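Local structure of CdiI immunity protein (Cupriavidus taiwanensis, 5T87) at residues F54-N57 with L62-L65. The protein binds the CdiA toxin of contact-dependent growth inhibition and probably neutralises it, protecting the cell that makes it. Sequence-based numbering, arbitrary orientation.
Sequences FDLN and LRSL
Arg63, one turn into helix 60-76, reaches back against residues 54-56, so that in this mostly helical immunity protein the loop of a helix-loop-helix connection, coming from helix 42-53, packs against the start of the helix that follows.

Van der Waals packing carries it. The carbonyl oxygen of Asp55 rests on the aliphatic part of the arginine, with Asp55 O 3.4 Å from Arg63 CD and 3.9 Å from Arg63 CG. A long, flexible side chain suits this place: with CG anti to the carbonyl carbon (chi1 -64°), it passes across the Asp55 carbonyl, and a bend at chi3 (68°) brings the guanidinium beside the backbone of Phe54 and the side chain of Leu56. Leu56 adds an apolar fringe at the surface, its CD2 lying 4.4 Å from Arg63 NH2 and oblique to the guanidinium plane, while the backbone carbon of Phe54 lies at the edge of that group.

Two weak polar links add to this: NE makes a weak hydrogen bond to Ala53 O near the end of the preceding helix, and NH1 forms a long, weak ion pair with Asp60. The CB of Phe54 points away from residues 62-65, and its ring meets that of Phe88 nearly perpendicularly.

Within the loop, Asp55 suits an Asx turn because its short side chain lets the carboxylate reach forward to the backbone N-H two residues on: Asn57 N donates to Asp55 OD1 over 3.1 Å, approaching from above the carboxylate plane.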
ATOM      1  N   PHE A  54      -4.535  13.254   7.138  1.00 41.51           N
ATOM      2  CA  PHE A  54      -5.224  14.010   8.188  1.00 42.73           C
ATOM      3  C   PHE A  54      -6.220  15.061   7.695  1.00 43.81           C
ATOM      4  O   PHE A  54      -6.921  15.677   8.510  1.00 44.07           O
ATOM      5  CB  PHE A  54      -4.204  14.691   9.104  1.00 43.31           C
ATOM      6  CG  PHE A  54      -3.504  13.756  10.046  1.00 43.45           C
ATOM      7  CD1 PHE A  54      -4.209  12.794  10.773  1.00 43.74           C
ATOM      8  CD2 PHE A  54      -2.129  13.869  10.255  1.00 43.65           C
ATOM      9  CE1 PHE A  54      -3.545  11.954  11.654  1.00 44.56           C
ATOM     10  CE2 PHE A  54      -1.460  13.033  11.142  1.00 43.41           C
ATOM     11  CZ  PHE A  54      -2.167  12.075  11.844  1.00 43.97           C
ATOM     12  N   ASP A  55      -6.291  15.264   6.378  1.00 43.81           N
ATOM     13  CA  ASP A  55      -7.014  16.399   5.828  1.00 44.15           C
ATOM     14  C   ASP A  55      -8.483  16.022   5.637  1.00 45.26           C
ATOM     15  O   ASP A  55      -8.837  15.275   4.728  1.00 46.74           O
ATOM     16  CB  ASP A  55      -6.347  16.857   4.531  1.00 43.34           C
ATOM     17  CG  ASP A  55      -7.071  18.014   3.869  1.00 44.08           C
ATOM     18  OD1 ASP A  55      -8.057  18.556   4.437  1.00 44.96           O
ATOM     19  OD2 ASP A  55      -6.647  18.379   2.758  1.00 44.36           O
ATOM     20  N   LEU A  56      -9.334  16.576   6.485  1.00 46.75           N
ATOM     21  CA  LEU A  56     -10.752  16.241   6.538  1.00 47.43           C
ATOM     22  C   LEU A  56     -11.528  16.689   5.310  1.00 48.50           C
ATOM     23  O   LEU A  56     -12.638  16.201   5.081  1.00 48.93           O
ATOM     24  CB  LEU A  56     -11.412  16.917   7.740  1.00 49.55           C
ATOM     25  CG  LEU A  56     -10.860  16.634   9.146  1.00 50.10           C
ATOM     26  CD1 LEU A  56     -11.420  17.639  10.131  1.00 51.12           C
ATOM     27  CD2 LEU A  56     -11.174  15.198   9.554  1.00 49.94           C
ATOM     28  N   ASN A  57     -10.974  17.632   4.548  1.00 49.44           N
ATOM     29  CA  ASN A  57     -11.569  18.065   3.273  1.00 49.75           C
ATOM     30  C   ASN A  57     -11.166  17.214   2.078  1.00 49.25           C
ATOM     31  O   ASN A  57     -11.537  17.547   0.963  1.00 50.58           O
ATOM     32  CB  ASN A  57     -11.261  19.554   2.990  1.00 50.69           C
ATOM     33  CG  ASN A  57     -11.994  20.496   3.936  1.00 52.11           C
ATOM     34  OD1 ASN A  57     -12.970  20.119   4.595  1.00 52.39           O
ATOM     35  ND2 ASN A  57     -11.525  21.736   4.007  1.00 53.24           N
ATOM     36  N   LEU A  62      -8.838   8.880  -0.632  1.00 38.69           N
ATOM     37  CA  LEU A  62      -7.487   9.446  -0.697  1.00 39.85           C
ATOM     38  C   LEU A  62      -6.737   9.362   0.619  1.00 40.62           C
ATOM     39  O   LEU A  62      -5.536   9.061   0.636  1.00 41.20           O
ATOM     40  CB  LEU A  62      -7.515  10.898  -1.182  1.00 40.04           C
ATOM     41  CG  LEU A  62      -7.792  11.080  -2.678  1.00 40.48           C
ATOM     42  CD1 LEU A  62      -7.737  12.564  -3.031  1.00 41.01           C
ATOM     43  CD2 LEU A  62      -6.809  10.267  -3.537  1.00 40.55           C
ATOM     44  N   ARG A  63      -7.458   9.604   1.705  1.00 41.92           N
ATOM     45  CA  ARG A  63      -6.899   9.546   3.052  1.00 42.80           C
ATOM     46  C   ARG A  63      -6.440   8.136   3.363  1.00 42.77           C
ATOM     47  O   ARG A  63      -5.346   7.924   3.876  1.00 43.19           O
ATOM     48  CB  ARG A  63      -7.934  10.022   4.065  1.00 43.80           C
ATOM     49  CG  ARG A  63      -8.291  11.484   3.858  1.00 45.22           C
ATOM     50  CD  ARG A  63      -9.439  11.956   4.715  1.00 46.96           C
ATOM     51  NE  ARG A  63      -9.070  11.979   6.122  1.00 48.58           N
ATOM     52  CZ  ARG A  63      -9.709  11.350   7.111  1.00 51.18           C
ATOM     53  NH1 ARG A  63     -10.808  10.623   6.893  1.00 52.86           N
ATOM     54  NH2 ARG A  63      -9.246  11.465   8.344  1.00 52.80           N
ATOM     55  N   SER A  64      -7.276   7.177   3.006  1.00 42.83           N
ATOM     56  CA  SER A  64      -6.977   5.770   3.195  1.00 43.47           C
ATOM     57  C   SER A  64      -5.769   5.326   2.363  1.00 42.91           C
ATOM     58  O   SER A  64      -4.897   4.592   2.858  1.00 43.07           O
ATOM     59  CB  SER A  64      -8.218   4.936   2.851  1.00 44.08           C
ATOM     60  OG  SER A  64      -8.108   3.626   3.378  1.00 46.15           O
ATOM     61  N   LEU A  65      -5.708   5.785   1.116  1.00 41.80           N
ATOM     62  CA  LEU A  65      -4.583   5.464   0.242  1.00 41.90           C
ATOM     63  C   LEU A  65      -3.245   5.984   0.817  1.00 42.48           C
ATOM     64  O   LEU A  65      -2.212   5.285   0.803  1.00 41.63           O
ATOM     65  CB  LEU A  65      -4.817   6.024  -1.166  1.00 41.16           C
ATOM     66  CG  LEU A  65      -3.640   5.852  -2.136  1.00 41.14           C
ATOM     67  CD1 LEU A  65      -3.301   4.389  -2.298  1.00 41.34           C
ATOM     68  CD2 LEU A  65      -3.905   6.499  -3.480  1.00 41.16           C
TER